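Local atomic coordinates of putative enoyl-CoA hydratase (Streptomyces avermitilis, PDB entry 3GKB), a protein that probably acts on acyl-coenzyme A thioesters as a member of the crotonase (enoyl-CoA hydratase/isomerase) family, its precise reaction and substrate being unknown. Residues V108-L113 / R204-I209; H17-I22 / N208-P213; T42-L47 / R54-S59. All blocks are in the same frame, centred on the assembly; numbering follows the deposited sequence.

Interaction 1. Residues V108-L113 / R204-I209; sequences VTIVKL and RVARNI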
loop_
_atom_site.group_PDB
_atom_site.type_symbol
_atom_site.label_atom_id
_atom_site.label_comp_id
_atom_site.label_asym_id
_atom_site.label_seq_id
_atom_site.Cartn_x
_atom_site.Cartn_y
_atom_site.Cartn_z
ATOM N N VAL B 108 -5.554 -15.057 16.698
ATOM C CA VAL B 108 -4.625 -14.476 15.719
ATOM C C VAL B 108 -4.160 -15.616 14.827
ATOM O O VAL B 108 -3.761 -16.679 15.337
ATOM C CB VAL B 108 -3.408 -13.865 16.416
ATOM C CG1 VAL B 108 -2.363 -13.391 15.361
ATOM C CG2 VAL B 108 -3.844 -12.733 17.354
ATOM N N THR B 109 -4.240 -15.440 13.506
ATOM C CA THR B 109 -3.835 -16.488 12.569
ATOM C C THR B 109 -2.496 -16.078 11.881
ATOM O O THR B 109 -2.322 -14.933 11.389
ATOM C CB THR B 109 -4.908 -16.731 11.514
ATOM O OG1 THR B 109 -5.256 -15.482 10.876
ATOM C CG2 THR B 109 -6.183 -17.362 12.148
ATOM N N ILE B 110 -1.536 -17.003 11.900
ATOM C CA ILE B 110 -0.201 -16.755 11.375
ATOM C C ILE B 110 0.135 -17.860 10.377
ATOM O O ILE B 110 -0.021 -19.029 10.698
ATOM C CB ILE B 110 0.863 -16.767 12.516
ATOM C CG1 ILE B 110 0.579 -15.671 13.540
ATOM C CG2 ILE B 110 2.289 -16.583 11.935
ATOM C CD1 ILE B 110 1.449 -15.780 14.838
ATOM N N VAL B 111 0.582 -17.499 9.178
ATOM C CA VAL B 111 1.060 -18.508 8.204
ATOM C C VAL B 111 2.585 -18.456 8.157
ATOM O O VAL B 111 3.179 -17.377 8.058
ATOM C CB VAL B 111 0.487 -18.274 6.778
ATOM C CG1 VAL B 111 1.266 -19.099 5.715
ATOM C CG2 VAL B 111 -1.046 -18.598 6.722
ATOM N N LYS B 112 3.200 -19.623 8.285
ATOM C CA LYS B 112 4.627 -19.813 8.070
ATOM C C LYS B 112 4.826 -20.473 6.704
ATOM O O LYS B 112 4.546 -21.683 6.551
ATOM C CB LYS B 112 5.207 -20.702 9.158
ATOM C CG LYS B 112 6.687 -20.985 8.968
ATOM C CD LYS B 112 7.297 -21.638 10.212
ATOM C CE LYS B 112 6.827 -23.047 10.407
ATOM N NZ LYS B 112 7.536 -23.747 11.542
ATOM N N LEU B 113 5.319 -19.696 5.743
ATOM C CA LEU B 113 5.433 -20.119 4.350
ATOM C C LEU B 113 6.889 -20.374 3.986
ATOM O O LEU B 113 7.672 -19.438 3.811
ATOM C CB LEU B 113 4.832 -19.061 3.411
ATOM C CG LEU B 113 4.888 -19.392 1.905
ATOM C CD1 LEU B 113 3.965 -20.612 1.616
ATOM C CD2 LEU B 113 4.518 -18.212 1.036
ATOM N N ARG B 204 8.670 -17.377 18.036
ATOM C CA ARG B 204 8.770 -16.218 18.912
ATOM C C ARG B 204 7.562 -15.291 18.810
ATOM O O ARG B 204 7.018 -14.879 19.840
ATOM C CB ARG B 204 10.034 -15.407 18.626
ATOM C CG ARG B 204 10.167 -14.168 19.505
ATOM C CD ARG B 204 11.458 -13.378 19.283
ATOM N NE ARG B 204 11.515 -12.752 17.962
ATOM C CZ ARG B 204 10.848 -11.644 17.590
ATOM N NH1 ARG B 204 10.063 -10.984 18.427
ATOM N NH2 ARG B 204 10.983 -11.188 16.352
ATOM N N VAL B 205 7.155 -14.958 17.580
ATOM C CA VAL B 205 5.995 -14.072 17.366
ATOM C C VAL B 205 4.751 -14.728 17.985
ATOM O O VAL B 205 4.018 -14.089 18.724
ATOM C CB VAL B 205 5.766 -13.783 15.868
ATOM C CG1 VAL B 205 4.356 -13.229 15.609
ATOM C CG2 VAL B 205 6.876 -12.822 15.334
ATOM N N ALA B 206 4.528 -16.007 17.694
ATOM C CA ALA B 206 3.339 -16.722 18.191
ATOM C C ALA B 206 3.281 -16.766 19.723
ATOM O O ALA B 206 2.245 -16.491 20.317
ATOM C CB ALA B 206 3.245 -18.152 17.589
ATOM N N ARG B 207 4.397 -17.099 20.343
ATOM C CA ARG B 207 4.473 -17.200 21.790
ATOM C C ARG B 207 4.356 -15.849 22.444
ATOM O O ARG B 207 3.669 -15.735 23.443
ATOM C CB ARG B 207 5.739 -17.938 22.238
ATOM C CG ARG B 207 5.692 -19.447 21.869
ATOM C CD ARG B 207 4.562 -20.271 22.556
ATOM N NE ARG B 207 4.713 -20.232 24.009
ATOM C CZ ARG B 207 5.486 -21.051 24.732
ATOM N NH1 ARG B 207 5.551 -20.887 26.047
ATOM N NH2 ARG B 207 6.186 -22.036 24.154
ATOM N N ASN B 208 4.956 -14.820 21.845
ATOM C CA ASN B 208 4.840 -13.447 22.376
ATOM C C ASN B 208 3.413 -12.909 22.318
ATOM O O ASN B 208 2.958 -12.257 23.259
ATOM C CB ASN B 208 5.801 -12.485 21.658
ATOM C CG ASN B 208 7.243 -12.615 22.134
ATOM O OD1 ASN B 208 7.548 -13.437 22.985
ATOM N ND2 ASN B 208 8.138 -11.797 21.572
ATOM N N ILE B 209 2.698 -13.208 21.231
ATOM C CA ILE B 209 1.313 -12.835 21.124
ATOM C C ILE B 209 0.455 -13.628 22.101
ATOM O O ILE B 209 -0.424 -13.053 22.754
ATOM C CB ILE B 209 0.782 -12.912 19.659
ATOM C CG1 ILE B 209 1.538 -11.888 18.783
ATOM C CG2 ILE B 209 -0.742 -12.685 19.626
ATOM C CD1 ILE B 209 1.237 -11.954 17.262
#
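Ile110 pushes its CD1 methyl from the strand into the side of the helix 204-209, where it overlaps Val205 and Ala206 together. The methyl lies 3.9 Å from Val205 CG1 and 4.0 Å from Ala206 CA, with the Ala206 CB methyl only slightly farther off. The Ile110 and Val205 side chains cross obliquely, whereas Ala206, having nothing beyond its CB, leaves the isoleucine tip resting partly on the helix backbone. The reach of Ile110 comes from an extended outer chain: CG1 stands opposite the carbonyl carbon, and CD1 continues straight outward (chi2 170°).

One step back along the same face of the strand, Val108 meets Ile209, the next contact along the helix. Here Val108 CG2 and Ile209 CG2 touch at 3.8 Å, the two side chains crossing at about a right angle. The pairing of Val108 with Ile209 and of Ile110 with Ala206 reflects a nearly antiparallel course, 170° between the N-to-C directions, with the axes 10.2 Å apart. Such spacing is that of a helix laid on a beta sheet through one layer of side chains, and it belongs to the sheet-and-helix core of the crotonase fold.

Strand 55-60 extends the same surface, since its Val55 touches both Ile110 and Ile209. Leu173 of the second subunit also packs on Val108 and Ile209, so the hydrophobic layer runs on into the interface between subunits. Every touching residue is buried, and no hydrogen bond or salt bridge joins the two segments. At this contact the helix is therefore probably held to the strand by van der Waals packing of branched aliphatic side chains and by the hydrophobic effect.

Interaction 2. Residues H17-I22 / N208-P213; sequences HGVARI and NIAALP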
loop_
_atom_site.group_PDB
_atom_site.type_symbol
_atom_site.label_atom_id
_atom_site.label_comp_id
_atom_site.label_asym_id
_atom_site.label_seq_id
_atom_site.Cartn_x
_atom_site.Cartn_y
_atom_site.Cartn_z
ATOM N N HIS B 17 0.310 -24.015 25.506
ATOM C CA HIS B 17 0.718 -22.652 25.882
ATOM C C HIS B 17 -0.067 -21.559 25.136
ATOM O O HIS B 17 0.439 -20.445 24.933
ATOM C CB HIS B 17 2.222 -22.425 25.666
ATOM C CG HIS B 17 3.092 -23.511 26.209
ATOM N ND1 HIS B 17 3.053 -23.914 27.529
ATOM C CD2 HIS B 17 4.032 -24.275 25.606
ATOM C CE1 HIS B 17 3.926 -24.891 27.708
ATOM N NE2 HIS B 17 4.532 -25.130 26.560
ATOM N N GLY B 18 -1.295 -21.875 24.727
ATOM C CA GLY B 18 -2.146 -20.913 24.027
ATOM C C GLY B 18 -1.929 -20.835 22.513
ATOM O O GLY B 18 -2.572 -20.032 21.836
ATOM N N VAL B 19 -1.064 -21.687 21.970
ATOM C CA VAL B 19 -0.805 -21.677 20.507
ATOM C C VAL B 19 -1.228 -23.017 19.913
ATOM O O VAL B 19 -0.749 -24.054 20.357
ATOM C CB VAL B 19 0.671 -21.415 20.184
ATOM C CG1 VAL B 19 0.909 -21.448 18.649
ATOM C CG2 VAL B 19 1.181 -20.082 20.789
ATOM N N ALA B 20 -2.139 -23.010 18.934
ATOM C CA ALA B 20 -2.399 -24.218 18.138
ATOM C C ALA B 20 -1.569 -24.211 16.872
ATOM O O ALA B 20 -1.433 -23.185 16.237
ATOM C CB ALA B 20 -3.865 -24.348 17.808
ATOM N N ARG B 21 -0.978 -25.351 16.525
ATOM C CA ARG B 21 -0.208 -25.500 15.291
ATOM C C ARG B 21 -0.994 -26.442 14.395
ATOM O O ARG B 21 -1.342 -27.562 14.807
ATOM C CB ARG B 21 1.190 -26.060 15.570
ATOM C CG ARG B 21 2.149 -25.016 16.105
ATOM C CD ARG B 21 3.521 -25.606 16.280
ATOM N NE ARG B 21 3.565 -26.546 17.396
ATOM C CZ ARG B 21 4.512 -27.472 17.586
ATOM N NH1 ARG B 21 5.520 -27.620 16.727
ATOM N NH2 ARG B 21 4.443 -28.270 18.645
ATOM N N ILE B 22 -1.320 -25.970 13.194
ATOM C CA ILE B 22 -2.021 -26.783 12.221
ATOM C C ILE B 22 -1.012 -27.073 11.123
ATOM O O ILE B 22 -0.523 -26.162 10.476
ATOM C CB ILE B 22 -3.286 -26.059 11.686
ATOM C CG1 ILE B 22 -4.286 -25.802 12.835
ATOM C CG2 ILE B 22 -3.926 -26.862 10.590
ATOM C CD1 ILE B 22 -5.525 -25.005 12.414
ATOM N N ASN B 208 4.956 -14.820 21.845
ATOM C CA ASN B 208 4.840 -13.447 22.376
ATOM C C ASN B 208 3.413 -12.909 22.318
ATOM O O ASN B 208 2.958 -12.257 23.259
ATOM C CB ASN B 208 5.801 -12.485 21.658
ATOM C CG ASN B 208 7.243 -12.615 22.134
ATOM O OD1 ASN B 208 7.548 -13.437 22.985
ATOM N ND2 ASN B 208 8.138 -11.797 21.572
ATOM N N ILE B 209 2.698 -13.208 21.231
ATOM C CA ILE B 209 1.313 -12.835 21.124
ATOM C C ILE B 209 0.455 -13.628 22.101
ATOM O O ILE B 209 -0.424 -13.053 22.754
ATOM C CB ILE B 209 0.782 -12.912 19.659
ATOM C CG1 ILE B 209 1.538 -11.888 18.783
ATOM C CG2 ILE B 209 -0.742 -12.685 19.626
ATOM C CD1 ILE B 209 1.237 -11.954 17.262
ATOM N N ALA B 210 0.697 -14.935 22.213
ATOM C CA ALA B 210 -0.079 -15.759 23.159
ATOM C C ALA B 210 0.172 -15.344 24.622
ATOM O O ALA B 210 -0.703 -15.499 25.460
ATOM C CB ALA B 210 0.225 -17.247 22.964
ATOM N N ALA B 211 1.344 -14.792 24.914
ATOM C CA ALA B 211 1.668 -14.338 26.285
ATOM C C ALA B 211 1.023 -13.031 26.679
ATOM O O ALA B 211 1.071 -12.683 27.836
ATOM C CB ALA B 211 3.145 -14.233 26.470
ATOM N N LEU B 212 0.435 -12.297 25.731
ATOM C CA LEU B 212 -0.202 -11.018 26.036
ATOM C C LEU B 212 -1.326 -11.204 27.044
ATOM O O LEU B 212 -1.973 -12.255 27.067
ATOM C CB LEU B 212 -0.736 -10.336 24.755
ATOM C CG LEU B 212 0.341 -9.881 23.755
ATOM C CD1 LEU B 212 -0.341 -9.409 22.485
ATOM C CD2 LEU B 212 1.287 -8.806 24.347
ATOM N N PRO B 213 -1.588 -10.165 27.863
ATOM C CA PRO B 213 -2.620 -10.256 28.872
ATOM C C PRO B 213 -3.956 -10.579 28.269
ATOM O O PRO B 213 -4.215 -10.199 27.132
ATOM C CB PRO B 213 -2.635 -8.839 29.458
ATOM C CG PRO B 213 -1.288 -8.421 29.355
ATOM C CD PRO B 213 -0.776 -8.957 28.051
#
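A chi1 of 179° in Val19 turns CG1 away from the residue's own nitrogen and leaves CG2 beside it, where CG2 reaches the CB methyl of Ala210 at 3.7 Å. The chain just before depends on backbone torsions instead: His17 and Gly18 are the two central residues of a type I' turn, both at left-handed angles. Gly18 (phi 85°, psi 4°), having no side chain, lets the turn lie close to the Ala210 methyl, and the Gly18 CA is 5.6 Å from the Ala210 CA.

Ala210 makes every contact from the helix side. Its methyl points at the turn and also comes within 3.8 Å of the His17 O and 4.1 Å of the Gly18 O, both plain van der Waals approaches. The contact thus joins the two-residue beta hairpin of the antiparallel strands 11-16 and 19-24, at one side of the sheet, to the last part of helix 195-210. Arg54, at the start of the neighbouring strand, donates its NE to the Ala210 O and so ties down the polar side of the same residue.

Between the two segments there is no hydrogen bond; the approach rests on van der Waals contact of one methyl with Val19 and with the turn backbone, and the small size of Gly18 and Ala210 is consistent with it.

Interaction 3. Residues T42-L47 / R54-S59; sequences TVLTTL and RVIVFS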
loop_
_atom_site.group_PDB
_atom_site.type_symbol
_atom_site.label_atom_id
_atom_site.label_comp_id
_atom_site.label_asym_id
_atom_site.label_seq_id
_atom_site.Cartn_x
_atom_site.Cartn_y
_atom_site.Cartn_z
ATOM N N THR B 42 -13.877 -28.016 10.185
ATOM C CA THR B 42 -14.036 -28.677 11.491
ATOM C C THR B 42 -13.034 -28.179 12.525
ATOM O O THR B 42 -13.420 -27.808 13.648
ATOM C CB THR B 42 -13.938 -30.218 11.364
ATOM O OG1 THR B 42 -14.930 -30.674 10.439
ATOM C CG2 THR B 42 -14.167 -30.885 12.717
ATOM N N VAL B 43 -11.758 -28.149 12.150
ATOM C CA VAL B 43 -10.723 -27.765 13.093
ATOM C C VAL B 43 -10.837 -26.292 13.481
ATOM O O VAL B 43 -10.780 -25.975 14.667
ATOM C CB VAL B 43 -9.315 -28.072 12.579
ATOM C CG1 VAL B 43 -8.266 -27.473 13.529
ATOM C CG2 VAL B 43 -9.116 -29.545 12.495
ATOM N N LEU B 44 -11.049 -25.407 12.511
ATOM C CA LEU B 44 -11.152 -23.993 12.840
ATOM C C LEU B 44 -12.422 -23.654 13.621
ATOM O O LEU B 44 -12.393 -22.830 14.519
ATOM C CB LEU B 44 -11.004 -23.113 11.597
ATOM C CG LEU B 44 -9.603 -23.096 10.971
ATOM C CD1 LEU B 44 -9.615 -22.305 9.664
ATOM C CD2 LEU B 44 -8.542 -22.519 11.926
ATOM N N THR B 45 -13.525 -24.301 13.287
ATOM C CA THR B 45 -14.779 -24.069 14.008
ATOM C C THR B 45 -14.627 -24.522 15.468
ATOM O O THR B 45 -15.013 -23.781 16.382
ATOM C CB THR B 45 -15.956 -24.786 13.291
ATOM O OG1 THR B 45 -16.111 -24.192 11.991
ATOM C CG2 THR B 45 -17.257 -24.604 14.047
ATOM N N THR B 46 -14.006 -25.682 15.687
ATOM C CA THR B 46 -13.733 -26.174 17.035
ATOM C C THR B 46 -12.804 -25.228 17.801
ATOM O O THR B 46 -13.029 -24.929 18.968
ATOM C CB THR B 46 -13.100 -27.556 17.022
ATOM O OG1 THR B 46 -13.941 -28.484 16.295
ATOM C CG2 THR B 46 -12.851 -28.040 18.447
ATOM N N LEU B 47 -11.743 -24.774 17.154
ATOM C CA LEU B 47 -10.823 -23.847 17.821
ATOM C C LEU B 47 -11.463 -22.522 18.178
ATOM O O LEU B 47 -11.144 -21.965 19.236
ATOM C CB LEU B 47 -9.545 -23.625 17.000
ATOM C CG LEU B 47 -8.560 -24.799 16.960
ATOM C CD1 LEU B 47 -7.515 -24.622 15.835
ATOM C CD2 LEU B 47 -7.890 -24.953 18.349
ATOM N N ARG B 54 -5.221 -18.991 21.778
ATOM C CA ARG B 54 -5.217 -17.574 21.401
ATOM C C ARG B 54 -4.553 -17.275 20.040
ATOM O O ARG B 54 -4.793 -16.214 19.448
ATOM C CB ARG B 54 -4.589 -16.761 22.534
ATOM C CG ARG B 54 -5.395 -16.842 23.845
ATOM C CD ARG B 54 -4.783 -16.047 24.946
ATOM N NE ARG B 54 -3.466 -16.555 25.338
ATOM C CZ ARG B 54 -3.253 -17.597 26.143
ATOM N NH1 ARG B 54 -4.273 -18.288 26.652
ATOM N NH2 ARG B 54 -2.006 -17.979 26.424
ATOM N N VAL B 55 -3.707 -18.179 19.571
ATOM C CA VAL B 55 -2.945 -18.006 18.326
ATOM C C VAL B 55 -3.018 -19.312 17.592
ATOM O O VAL B 55 -2.952 -20.387 18.227
ATOM C CB VAL B 55 -1.454 -17.622 18.597
ATOM C CG1 VAL B 55 -0.657 -17.530 17.290
ATOM C CG2 VAL B 55 -1.383 -16.289 19.404
ATOM N N ILE B 56 -3.129 -19.247 16.259
ATOM C CA ILE B 56 -3.053 -20.451 15.402
ATOM C C ILE B 56 -1.943 -20.228 14.365
ATOM O O ILE B 56 -1.891 -19.167 13.727
ATOM C CB ILE B 56 -4.378 -20.693 14.647
ATOM C CG1 ILE B 56 -5.516 -20.970 15.643
ATOM C CG2 ILE B 56 -4.206 -21.828 13.616
ATOM C CD1 ILE B 56 -6.934 -20.859 15.043
ATOM N N VAL B 57 -1.030 -21.190 14.239
ATOM C CA VAL B 57 0.042 -21.111 13.249
ATOM C C VAL B 57 -0.139 -22.248 12.240
ATOM O O VAL B 57 -0.181 -23.429 12.615
ATOM C CB VAL B 57 1.447 -21.245 13.844
ATOM C CG1 VAL B 57 2.511 -21.087 12.705
ATOM C CG2 VAL B 57 1.710 -20.209 14.948
ATOM N N PHE B 58 -0.241 -21.883 10.972
ATOM C CA PHE B 58 -0.345 -22.842 9.885
ATOM C C PHE B 58 1.014 -23.056 9.265
ATOM O O PHE B 58 1.707 -22.089 8.929
ATOM C CB PHE B 58 -1.269 -22.311 8.792
ATOM C CG PHE B 58 -2.669 -22.028 9.231
ATOM C CD1 PHE B 58 -3.630 -23.014 9.224
ATOM C CD2 PHE B 58 -3.046 -20.762 9.608
ATOM C CE1 PHE B 58 -4.950 -22.730 9.588
ATOM C CE2 PHE B 58 -4.347 -20.498 9.988
ATOM C CZ PHE B 58 -5.291 -21.504 9.978
ATOM N N SER B 59 1.376 -24.321 9.090
ATOM C CA SER B 59 2.620 -24.672 8.423
ATOM C C SER B 59 2.393 -25.913 7.564
ATOM O O SER B 59 1.342 -26.555 7.614
ATOM C CB SER B 59 3.754 -24.882 9.443
ATOM O OG SER B 59 3.524 -26.045 10.231
#
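Ile56 and Leu44 bury nearly equal areas here, and they meet through their end methyls, Ile56 CD1 standing 3.9 Å from Leu44 CD2. An extended chi2 of 165° carries the Ile56 methyl across the gap between strand and helix. In Leu44 the branch anti to CA is CD1 (chi2 174°), and it is the other, folded-back branch, CD2, that makes the contact. Ile56 CD1 serves a second leucine too: Leu47 CD1, one helical turn further on, touches it at 3.9 Å, so one isoleucine methyl touches two leucines a turn apart, both on its helix-facing side.

This is the helix of a beta-alpha-beta crossover, in which strand 19-24, helix 34-48 and strand 55-60 follow one another and the two strands lie parallel and adjacent. Helix and returning strand run at 163°, with their axes 11.3 Å apart, and Ile22 of the first strand adds its side chain to the same core.

Phe58 contributes about as much as Leu47. Leu44 CD2 approaches its ring at the edge, near the ring plane, 3.9 Å from Phe58 CZ, while Ile56 CG2 sits over one face, offset toward the rim. Phe124 meets the same ring edge-to-face.

Overall arrangement
In sequence, both segments of interaction 3 precede those of interaction 1, and interaction 2 joins the early hairpin to the late helix 195-210, spanning the residues of interaction 3. All three reach one mixed sheet, in which strands 19-24, 55-60 and 108-113 lie side by side. Interactions 1 and 2 share Asn208 and Ile209, and their centres are 8 Å apart; interaction 3 lies about 12 Å from the first and 11 Å from the second. Helix 195-210 packs against Val55 and Val57, whereas helix 34-48 meets Ile56 and Phe58, alternate residues of the same strand. At strand 55-60 the two helices therefore lie on opposite faces of the sheet, and the 195-210 side adjoins the second subunit.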